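Bifunctional autolysin (PDB 6FXO) hydrolyses cell-wall peptidoglycan, this part probably acting as an N-acetylglucosaminidase of glycoside hydrolase family 73. Local coordinates at residues Y62-I73 with Y228-D239; T13-Q21 with F42-D50. All coordinates share one frame; numbering follows the deposited sequence.

Interaction 1 lies nearer the middle of the chain, its centre about 11 Å from the chain centre, and joins the loop before helix 75-82 to the end of helix 216-231 and the start of strand 237-242. Interaction 2 is farther out, about 23 Å from that centre, and packs helix 14-22 on helix 42-49. The first mixes backbone bonds, a salt-bridge network, a buried glutamine and an aromatic cluster; the second has no hydrogen bond between its segments and rests on apolar side chains. Nearest atoms of the two contacts are about 5 Å apart, and Tyr196 of helix 195-200 meets Phe64 of interaction 1 and Met49 of interaction 2.

Interaction 1: Y62-I73 with Y228-D239; sequences YQFLRLDQPQNI and YDKIGEVGKYFD
Gln71 turns CG away from its backbone N (chi1 -152°) and stays extended beyond, which delivers its amide to residues 233-235. There Gln71 NE2 donates twice: to Glu233 OE2 at 3.2 Å, on that oxygen's anti lone pair and within the amide plane, and to Val234 O, also at 3.2 Å but tilted from the plane. Glu233 OE2 is shared with the ammonium of Lys236. On the amide's other end, OE1 takes the Tyr228 hydroxyl from above its carbonyl plane; Asn105 bonds the same hydroxyl.

Leu65 holds CG opposite its own N as well (chi1 174°), and the two methyls part: CD1 sits over the Phe238 ring, 4.2 Å from its centroid in a CH-pi contact, while CD2 touches Tyr228. Phe238 in turn points an edge at the face of Tyr62, planes 75° apart, and Tyr62 OH accepts from Gly235 N at 2.8 Å in a nearly straight bond. Tyr62, Tyr228 and Phe238 thus make one aromatic cluster.

Nearer the strand, Arg66 grips Asp68 side-on with NE and NH2, leaving NH1 to meet Asp239 OD2 at 2.9 Å, out of both planes. Lys197 shares that carboxylate oxygen. Gln69 lays NE2 over the centre of the Tyr237 ring.

Asp239 N to Phe64 O (2.7 Å) and Arg66 N to Tyr237 O (2.8 Å) flank Leu65 and Phe238, a non-hydrogen-bonded antiparallel pair. This single beta bridge joins the loop at one point to the start of strand 237-242, itself paired in parallel with strand 4-9.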
loop_
_atom_site.group_PDB
_atom_site.type_symbol
_atom_site.label_atom_id
_atom_site.label_comp_id
_atom_site.label_asym_id
_atom_site.label_seq_id
_atom_site.Cartn_x
_atom_site.Cartn_y
_atom_site.Cartn_z
ATOM N N TYR A 62 2.332 10.315 -4.619
ATOM C CA TYR A 62 2.734 9.082 -3.988
ATOM C C TYR A 62 2.152 7.821 -4.570
ATOM O O TYR A 62 2.636 6.750 -4.220
ATOM C CB TYR A 62 2.843 9.187 -2.416
ATOM C CG TYR A 62 4.093 9.923 -1.926
ATOM C CD1 TYR A 62 4.203 11.303 -2.048
ATOM C CD2 TYR A 62 5.193 9.231 -1.417
ATOM C CE1 TYR A 62 5.362 11.973 -1.698
ATOM C CE2 TYR A 62 6.392 9.905 -1.034
ATOM C CZ TYR A 62 6.449 11.256 -1.176
ATOM O OH TYR A 62 7.558 11.921 -0.703
ATOM N N GLN A 63 1.093 7.944 -5.472
ATOM C CA GLN A 63 0.487 6.779 -6.086
ATOM C C GLN A 63 1.465 6.202 -7.106
ATOM O O GLN A 63 1.289 5.085 -7.555
ATOM C CB GLN A 63 -0.893 7.060 -6.722
ATOM C CG GLN A 63 -0.971 8.034 -7.893
ATOM C CD GLN A 63 -2.428 8.469 -7.926
ATOM O OE1 GLN A 63 -3.333 7.706 -8.460
ATOM N NE2 GLN A 63 -2.676 9.716 -7.317
ATOM N N PHE A 64 2.406 7.013 -7.512
ATOM C CA PHE A 64 3.452 6.608 -8.469
ATOM C C PHE A 64 4.747 6.152 -7.754
ATOM O O PHE A 64 5.718 5.796 -8.416
ATOM C CB PHE A 64 3.734 7.635 -9.517
ATOM C CG PHE A 64 2.521 8.274 -10.134
ATOM C CD1 PHE A 64 1.607 7.516 -10.921
ATOM C CD2 PHE A 64 2.249 9.610 -9.918
ATOM C CE1 PHE A 64 0.505 8.106 -11.416
ATOM C CE2 PHE A 64 1.108 10.190 -10.446
ATOM C CZ PHE A 64 0.241 9.440 -11.190
ATOM N N LEU A 65 4.776 6.229 -6.410
ATOM C CA LEU A 65 5.980 5.791 -5.712
ATOM C C LEU A 65 6.131 4.231 -5.921
ATOM O O LEU A 65 5.147 3.517 -5.775
ATOM C CB LEU A 65 5.888 6.081 -4.172
ATOM C CG LEU A 65 7.003 5.569 -3.261
ATOM C CD1 LEU A 65 8.265 6.568 -3.290
ATOM C CD2 LEU A 65 6.497 5.239 -1.819
ATOM N N ARG A 66 7.329 3.715 -6.202
ATOM C CA ARG A 66 7.464 2.277 -6.355
ATOM C C ARG A 66 7.623 1.549 -5.013
ATOM O O ARG A 66 8.556 1.750 -4.261
ATOM C CB ARG A 66 8.658 1.913 -7.295
ATOM C CG ARG A 66 8.531 2.314 -8.775
ATOM C CD ARG A 66 7.766 1.318 -9.703
ATOM N NE ARG A 66 8.528 0.079 -9.842
ATOM C CZ ARG A 66 9.265 -0.284 -10.896
ATOM N NH1 ARG A 66 9.360 0.514 -11.949
ATOM N NH2 ARG A 66 9.949 -1.414 -10.873
ATOM N N LEU A 67 6.615 0.743 -4.704
ATOM C CA LEU A 67 6.417 -0.077 -3.542
ATOM C C LEU A 67 7.297 -1.322 -3.505
ATOM O O LEU A 67 7.423 -1.968 -2.477
ATOM C CB LEU A 67 4.881 -0.430 -3.559
ATOM C CG LEU A 67 3.898 0.816 -3.516
ATOM C CD1 LEU A 67 2.463 0.411 -3.453
ATOM C CD2 LEU A 67 4.185 1.630 -2.157
ATOM N N ASP A 68 7.851 -1.701 -4.658
ATOM C CA ASP A 68 8.716 -2.860 -4.778
ATOM C C ASP A 68 10.152 -2.407 -4.495
ATOM O O ASP A 68 11.074 -3.209 -4.498
ATOM C CB ASP A 68 8.551 -3.502 -6.169
ATOM C CG ASP A 68 8.809 -2.559 -7.322
ATOM O OD1 ASP A 68 8.308 -1.422 -7.273
ATOM O OD2 ASP A 68 9.433 -2.987 -8.312
ATOM N N GLN A 69 10.337 -1.107 -4.234
ATOM C CA GLN A 69 11.688 -0.646 -3.969
ATOM C C GLN A 69 12.005 -0.108 -2.626
ATOM O O GLN A 69 11.593 0.983 -2.276
ATOM C CB GLN A 69 12.180 0.364 -5.017
ATOM C CG GLN A 69 13.606 0.001 -5.481
ATOM C CD GLN A 69 13.932 0.334 -6.925
ATOM O OE1 GLN A 69 13.314 -0.195 -7.851
ATOM N NE2 GLN A 69 14.996 1.118 -7.170
ATOM N N PRO A 70 12.730 -0.863 -1.846
ATOM C CA PRO A 70 13.088 -0.366 -0.540
ATOM C C PRO A 70 13.968 0.865 -0.677
ATOM O O PRO A 70 14.687 1.019 -1.651
ATOM C CB PRO A 70 13.880 -1.512 0.075
ATOM C CG PRO A 70 13.436 -2.697 -0.652
ATOM C CD PRO A 70 13.246 -2.228 -2.053
ATOM N N GLN A 71 13.833 1.720 0.274
ATOM C CA GLN A 71 14.548 2.945 0.400
ATOM C C GLN A 71 15.320 2.639 1.627
ATOM O O GLN A 71 14.860 1.895 2.478
ATOM C CB GLN A 71 13.586 4.089 0.693
ATOM C CG GLN A 71 14.087 5.417 0.191
ATOM C CD GLN A 71 13.075 6.501 0.441
ATOM O OE1 GLN A 71 12.041 6.575 -0.202
ATOM N NE2 GLN A 71 13.328 7.363 1.376
ATOM N N ASN A 72 16.466 3.179 1.740
ATOM C CA ASN A 72 17.224 2.874 2.949
ATOM C C ASN A 72 16.895 3.843 4.031
ATOM O O ASN A 72 17.767 4.587 4.458
ATOM C CB ASN A 72 18.705 2.874 2.670
ATOM C CG ASN A 72 19.007 1.930 1.563
ATOM O OD1 ASN A 72 18.850 0.723 1.746
ATOM N ND2 ASN A 72 19.445 2.381 0.401
ATOM N N ILE A 73 15.647 3.849 4.492
ATOM C CA ILE A 73 15.364 4.815 5.548
ATOM C C ILE A 73 16.118 4.390 6.809
ATOM O O ILE A 73 16.213 3.201 7.094
ATOM C CB ILE A 73 13.834 5.021 5.747
ATOM C CG1 ILE A 73 13.167 5.160 4.360
ATOM C CG2 ILE A 73 13.564 6.302 6.558
ATOM C CD1 ILE A 73 11.656 5.388 4.404
ATOM N N TYR A 228 5.233 9.321 5.403
ATOM C CA TYR A 228 6.526 9.811 5.018
ATOM C C TYR A 228 6.878 11.057 5.771
ATOM O O TYR A 228 8.026 11.187 6.145
ATOM C CB TYR A 228 6.640 10.135 3.499
ATOM C CG TYR A 228 7.257 9.009 2.721
ATOM C CD1 TYR A 228 6.457 8.031 2.100
ATOM C CD2 TYR A 228 8.649 8.900 2.605
ATOM C CE1 TYR A 228 7.040 6.968 1.398
ATOM C CE2 TYR A 228 9.236 7.835 1.928
ATOM C CZ TYR A 228 8.437 6.876 1.326
ATOM O OH TYR A 228 9.064 5.856 0.645
ATOM N N ASP A 229 5.944 11.955 5.951
ATOM C CA ASP A 229 6.197 13.182 6.673
ATOM C C ASP A 229 6.423 12.962 8.160
ATOM O O ASP A 229 7.175 13.691 8.760
ATOM C CB ASP A 229 5.071 14.215 6.479
ATOM C CG ASP A 229 4.831 14.626 5.044
ATOM O OD1 ASP A 229 5.818 14.774 4.296
ATOM O OD2 ASP A 229 3.663 14.896 4.692
ATOM N N LYS A 230 5.754 11.964 8.732
ATOM C CA LYS A 230 5.899 11.699 10.156
ATOM C C LYS A 230 7.202 11.107 10.381
ATOM O O LYS A 230 7.859 11.436 11.351
ATOM C CB LYS A 230 4.799 10.751 10.681
ATOM C CG LYS A 230 3.663 11.520 11.361
ATOM C CD LYS A 230 3.080 10.854 12.609
ATOM C CE LYS A 230 1.874 11.552 13.201
ATOM N NZ LYS A 230 1.321 10.817 14.382
ATOM N N ILE A 231 7.563 10.191 9.509
ATOM C CA ILE A 231 8.796 9.504 9.570
ATOM C C ILE A 231 9.943 10.375 9.354
ATOM O O ILE A 231 10.945 10.161 9.987
ATOM C CB ILE A 231 8.804 8.359 8.559
ATOM C CG1 ILE A 231 8.098 7.152 9.107
ATOM C CG2 ILE A 231 10.212 7.994 8.201
ATOM C CD1 ILE A 231 7.817 6.207 7.974
ATOM N N GLY A 232 9.840 11.380 8.553
ATOM C CA GLY A 232 11.024 12.200 8.388
ATOM C C GLY A 232 11.727 12.062 7.070
ATOM O O GLY A 232 12.880 12.436 6.925
ATOM N N GLU A 233 11.061 11.498 6.114
ATOM C CA GLU A 233 11.614 11.323 4.806
ATOM C C GLU A 233 10.615 11.640 3.738
ATOM O O GLU A 233 9.473 11.966 4.010
ATOM C CB GLU A 233 12.143 9.891 4.593
ATOM C CG GLU A 233 13.274 9.822 3.568
ATOM C CD GLU A 233 14.632 9.442 4.135
ATOM O OE1 GLU A 233 15.205 10.240 4.885
ATOM O OE2 GLU A 233 15.134 8.377 3.771
ATOM N N VAL A 234 11.079 11.534 2.505
ATOM C CA VAL A 234 10.397 11.758 1.230
ATOM C C VAL A 234 10.751 10.586 0.239
ATOM O O VAL A 234 11.805 9.962 0.373
ATOM C CB VAL A 234 10.867 13.121 0.640
ATOM C CG1 VAL A 234 10.225 13.379 -0.716
ATOM C CG2 VAL A 234 10.574 14.268 1.601
ATOM N N GLY A 235 9.845 10.268 -0.728
ATOM C CA GLY A 235 10.116 9.196 -1.689
ATOM C C GLY A 235 11.171 9.520 -2.724
ATOM O O GLY A 235 11.361 10.670 -3.090
ATOM N N LYS A 236 11.814 8.530 -3.210
ATOM C CA LYS A 236 12.852 8.685 -4.215
ATOM C C LYS A 236 12.672 7.970 -5.526
ATOM O O LYS A 236 13.317 8.362 -6.488
ATOM C CB LYS A 236 14.199 8.225 -3.614
ATOM C CG LYS A 236 14.919 9.261 -2.757
ATOM C CD LYS A 236 15.132 8.738 -1.333
ATOM C CE LYS A 236 16.014 9.617 -0.475
ATOM N NZ LYS A 236 16.013 9.187 0.959
ATOM N N TYR A 237 11.826 6.937 -5.576
ATOM C CA TYR A 237 11.612 6.198 -6.807
ATOM C C TYR A 237 10.203 6.268 -7.239
ATOM O O TYR A 237 9.273 5.756 -6.550
ATOM C CB TYR A 237 12.129 4.739 -6.710
ATOM C CG TYR A 237 13.559 4.627 -6.222
ATOM C CD1 TYR A 237 14.631 4.745 -7.101
ATOM C CD2 TYR A 237 13.840 4.411 -4.882
ATOM C CE1 TYR A 237 15.942 4.660 -6.656
ATOM C CE2 TYR A 237 15.150 4.321 -4.426
ATOM C CZ TYR A 237 16.199 4.446 -5.315
ATOM O OH TYR A 237 17.496 4.364 -4.865
ATOM N N PHE A 238 10.031 6.919 -8.398
ATOM C CA PHE A 238 8.653 7.051 -8.887
ATOM C C PHE A 238 8.475 6.526 -10.275
ATOM O O PHE A 238 9.433 6.381 -11.016
ATOM C CB PHE A 238 8.236 8.533 -8.724
ATOM C CG PHE A 238 8.192 9.083 -7.317
ATOM C CD1 PHE A 238 9.382 9.503 -6.668
ATOM C CD2 PHE A 238 6.998 9.287 -6.655
ATOM C CE1 PHE A 238 9.341 10.098 -5.401
ATOM C CE2 PHE A 238 6.952 9.897 -5.385
ATOM C CZ PHE A 238 8.127 10.291 -4.763
ATOM N N ASP A 239 7.191 6.256 -10.664
ATOM C CA ASP A 239 6.881 5.701 -12.001
ATOM C C ASP A 239 5.538 6.215 -12.432
ATOM O O ASP A 239 4.533 5.769 -11.907
ATOM C CB ASP A 239 6.770 4.167 -11.837
ATOM C CG ASP A 239 6.799 3.284 -13.077
ATOM O OD1 ASP A 239 6.279 3.714 -14.132
ATOM O OD2 ASP A 239 7.224 2.112 -12.958
#

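Interaction 2: T13-Q21 with F42-D50; sequences TLNQVAQIQ and FNDVKHAMD
Val17, whose side chain packs on Met49, ties its backbone N to Thr13 O at 2.9 Å; Gln16 N reaches the same carbonyl in a weaker bond. These bonds start helix 14-22 just after Thr13, which as N-cap also takes a weak bond from Asn15 N on its OG1. No hydrogen bond crosses to 42-50, so the segments are held together by packing.

Ala18 is one knob: its CB comes down on Lys46, 3.9 Å from Lys46 CA, among Phe42, Val45 and Met49. Met49 answers as the other, set among Leu14, Val17, Ala18 and Gln21. Its chain bends at the last torsion, turning Met49 CE toward the backbone N of Ala18 and to 3.4 Å from Val17 CG2, while SD runs past Ala18. Trp200 of helix 195-200 also touches Met49.

Near the start of helix 42-49, Phe42 holds CG opposite its backbone N (chi1 -175°), carrying the ring to Asn15 and Gln19. The ring edge meets Asn15 O, with Phe42 CZ at 3.6 Å. The Gln19 side chain crosses Phe42 at about a right angle, amide and ring planes 21° apart, and brings NE2 to 3.1 Å from Phe42 CE2. At the end of 14-21, Val45 CG1 rests on Gln21 CB at 3.6 Å; the Gln21 amide oxygen is bonded by Gln209.

Near the end of helix 42-49, Leu14 lies against Lys46 O, Met49 and Asp50. Leu14 CD2 reaches Asp50 OD1 at 3.2 Å, an apolar methyl beside a carboxylate whose OD2 weakly caps the next helix at Arg53 N.

The axes of 14-21 and 42-49 come within 8.7 Å, their directions 122° apart; with an alanine knob and a methionine knob interlocked, this fits knobs-into-holes packing of two short helices.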
loop_
_atom_site.group_PDB
_atom_site.type_symbol
_atom_site.label_atom_id
_atom_site.label_comp_id
_atom_site.label_asym_id
_atom_site.label_seq_id
_atom_site.Cartn_x
_atom_site.Cartn_y
_atom_site.Cartn_z
ATOM N N THR A 13 -4.027 7.353 -24.916
ATOM C CA THR A 13 -4.662 8.606 -24.570
ATOM C C THR A 13 -5.562 8.427 -23.380
ATOM O O THR A 13 -6.152 7.371 -23.187
ATOM C CB THR A 13 -5.387 9.189 -25.787
ATOM O OG1 THR A 13 -6.021 10.411 -25.405
ATOM C CG2 THR A 13 -6.399 8.234 -26.368
ATOM N N LEU A 14 -5.654 9.476 -22.576
ATOM C CA LEU A 14 -6.473 9.495 -21.386
ATOM C C LEU A 14 -7.932 9.318 -21.753
ATOM O O LEU A 14 -8.694 8.754 -20.973
ATOM C CB LEU A 14 -6.259 10.848 -20.694
ATOM C CG LEU A 14 -7.078 11.141 -19.446
ATOM C CD1 LEU A 14 -6.617 10.267 -18.300
ATOM C CD2 LEU A 14 -6.903 12.599 -19.075
ATOM N N ASN A 15 -8.318 9.794 -22.949
ATOM C CA ASN A 15 -9.689 9.679 -23.402
ATOM C C ASN A 15 -10.066 8.227 -23.596
ATOM O O ASN A 15 -11.161 7.807 -23.227
ATOM C CB ASN A 15 -9.806 10.409 -24.725
ATOM C CG ASN A 15 -10.082 11.878 -24.604
ATOM O OD1 ASN A 15 -9.537 12.552 -23.720
ATOM N ND2 ASN A 15 -10.823 12.476 -25.525
ATOM N N GLN A 16 -9.129 7.466 -24.165
ATOM C CA GLN A 16 -9.260 6.040 -24.455
ATOM C C GLN A 16 -9.217 5.249 -23.185
ATOM O O GLN A 16 -10.095 4.430 -22.927
ATOM C CB GLN A 16 -8.091 5.550 -25.352
ATOM C CG GLN A 16 -8.400 4.448 -26.391
ATOM C CD GLN A 16 -7.138 3.973 -27.107
ATOM O OE1 GLN A 16 -6.467 4.753 -27.788
ATOM N NE2 GLN A 16 -6.810 2.657 -27.066
ATOM N N VAL A 17 -8.203 5.522 -22.371
ATOM C CA VAL A 17 -8.125 4.754 -21.117
ATOM C C VAL A 17 -9.261 4.936 -20.124
ATOM O O VAL A 17 -9.600 4.004 -19.399
ATOM C CB VAL A 17 -6.745 4.890 -20.448
ATOM C CG1 VAL A 17 -5.684 4.193 -21.286
ATOM C CG2 VAL A 17 -6.393 6.352 -20.236
ATOM N N ALA A 18 -9.822 6.134 -20.067
ATOM C CA ALA A 18 -10.924 6.395 -19.154
ATOM C C ALA A 18 -12.239 5.757 -19.604
ATOM O O ALA A 18 -12.952 5.196 -18.773
ATOM C CB ALA A 18 -11.115 7.891 -18.984
ATOM N N GLN A 19 -12.584 5.862 -20.913
ATOM C CA GLN A 19 -13.796 5.280 -21.415
ATOM C C GLN A 19 -13.661 3.782 -21.216
ATOM O O GLN A 19 -14.665 3.121 -20.960
ATOM C CB GLN A 19 -13.993 5.655 -22.918
ATOM C CG GLN A 19 -15.431 5.645 -23.523
ATOM C CD GLN A 19 -16.338 6.858 -23.274
ATOM O OE1 GLN A 19 -17.267 6.800 -22.466
ATOM N NE2 GLN A 19 -16.067 7.992 -23.936
ATOM N N ILE A 20 -12.401 3.237 -21.304
ATOM C CA ILE A 20 -12.274 1.797 -21.098
ATOM C C ILE A 20 -12.722 1.407 -19.676
ATOM O O ILE A 20 -13.300 0.332 -19.489
ATOM C CB ILE A 20 -10.817 1.328 -21.380
ATOM C CG1 ILE A 20 -10.448 1.562 -22.853
ATOM C CG2 ILE A 20 -10.649 -0.143 -21.011
ATOM C CD1 ILE A 20 -8.960 1.406 -23.153
ATOM N N GLN A 21 -12.457 2.282 -18.676
ATOM C CA GLN A 21 -12.877 1.977 -17.300
ATOM C C GLN A 21 -14.361 1.921 -17.138
ATOM O O GLN A 21 -14.909 1.154 -16.349
ATOM C CB GLN A 21 -12.326 3.032 -16.315
ATOM C CG GLN A 21 -11.742 2.510 -14.996
ATOM C CD GLN A 21 -10.440 1.781 -15.225
ATOM O OE1 GLN A 21 -10.179 0.717 -14.674
ATOM N NE2 GLN A 21 -9.681 2.321 -16.175
ATOM N N PHE A 42 -17.859 9.834 -17.094
ATOM C CA PHE A 42 -16.606 9.875 -17.813
ATOM C C PHE A 42 -15.668 10.897 -17.229
ATOM O O PHE A 42 -14.473 10.632 -17.116
ATOM C CB PHE A 42 -16.904 10.177 -19.280
ATOM C CG PHE A 42 -15.728 10.156 -20.217
ATOM C CD1 PHE A 42 -15.127 11.328 -20.623
ATOM C CD2 PHE A 42 -15.250 8.961 -20.723
ATOM C CE1 PHE A 42 -14.068 11.311 -21.518
ATOM C CE2 PHE A 42 -14.191 8.946 -21.618
ATOM C CZ PHE A 42 -13.609 10.120 -22.011
ATOM N N ASN A 43 -16.195 12.061 -16.828
ATOM C CA ASN A 43 -15.289 13.048 -16.262
ATOM C C ASN A 43 -14.672 12.656 -14.911
ATOM O O ASN A 43 -13.538 13.020 -14.612
ATOM C CB ASN A 43 -15.976 14.420 -16.199
ATOM C CG ASN A 43 -15.770 15.252 -17.450
ATOM O OD1 ASN A 43 -16.400 14.983 -18.479
ATOM N ND2 ASN A 43 -14.940 16.303 -17.449
ATOM N N ASP A 44 -15.428 11.893 -14.118
ATOM C CA ASP A 44 -15.039 11.413 -12.800
ATOM C C ASP A 44 -13.843 10.463 -12.836
ATOM O O ASP A 44 -13.004 10.466 -11.936
ATOM C CB ASP A 44 -16.260 10.717 -12.187
ATOM C CG ASP A 44 -17.145 11.606 -11.339
ATOM O OD1 ASP A 44 -17.624 12.640 -11.859
ATOM O OD2 ASP A 44 -17.442 11.223 -10.195
ATOM N N VAL A 45 -13.778 9.659 -13.897
ATOM C CA VAL A 45 -12.719 8.687 -14.114
ATOM C C VAL A 45 -11.526 9.311 -14.817
ATOM O O VAL A 45 -10.396 8.995 -14.484
ATOM C CB VAL A 45 -13.303 7.501 -14.923
ATOM C CG1 VAL A 45 -12.251 6.420 -15.149
ATOM C CG2 VAL A 45 -14.523 6.925 -14.215
ATOM N N LYS A 46 -11.794 10.190 -15.793
ATOM C CA LYS A 46 -10.801 10.899 -16.585
ATOM C C LYS A 46 -9.957 11.834 -15.693
ATOM O O LYS A 46 -8.785 12.063 -15.977
ATOM C CB LYS A 46 -11.550 11.627 -17.740
ATOM C CG LYS A 46 -11.057 12.979 -18.273
ATOM C CD LYS A 46 -12.173 13.601 -19.182
ATOM C CE LYS A 46 -11.854 14.916 -19.879
ATOM N NZ LYS A 46 -13.037 15.501 -20.616
ATOM N N HIS A 47 -10.555 12.333 -14.600
ATOM C CA HIS A 47 -9.892 13.248 -13.641
ATOM C C HIS A 47 -9.085 12.528 -12.561
ATOM O O HIS A 47 -8.041 12.979 -12.135
ATOM C CB HIS A 47 -10.943 14.188 -13.002
ATOM C CG HIS A 47 -10.437 15.132 -11.957
ATOM N ND1 HIS A 47 -10.727 14.954 -10.621
ATOM C CD2 HIS A 47 -9.834 16.340 -12.064
ATOM C CE1 HIS A 47 -10.326 16.030 -9.947
ATOM N NE2 HIS A 47 -9.784 16.885 -10.800
ATOM N N ALA A 48 -9.622 11.442 -12.104
ATOM C CA ALA A 48 -9.022 10.624 -11.091
ATOM C C ALA A 48 -7.828 9.816 -11.652
ATOM O O ALA A 48 -6.954 9.398 -10.894
ATOM C CB ALA A 48 -10.058 9.700 -10.532
ATOM N N MET A 49 -7.817 9.656 -12.981
ATOM C CA MET A 49 -6.802 8.914 -13.762
ATOM C C MET A 49 -5.715 9.760 -14.434
ATOM O O MET A 49 -4.629 9.279 -14.801
ATOM C CB MET A 49 -7.527 8.172 -14.895
ATOM C CG MET A 49 -8.066 6.850 -14.522
ATOM S SD MET A 49 -8.980 6.168 -15.937
ATOM C CE MET A 49 -7.814 6.275 -17.165
ATOM N N ASP A 50 -6.016 11.006 -14.584
ATOM C CA ASP A 50 -5.133 11.957 -15.216
ATOM C C ASP A 50 -3.855 12.098 -14.502
ATOM O O ASP A 50 -3.687 13.000 -13.720
ATOM C CB ASP A 50 -5.882 13.290 -15.394
ATOM C CG ASP A 50 -5.088 14.361 -16.107
ATOM O OD1 ASP A 50 -4.754 14.162 -17.289
ATOM O OD2 ASP A 50 -4.860 15.425 -15.503
#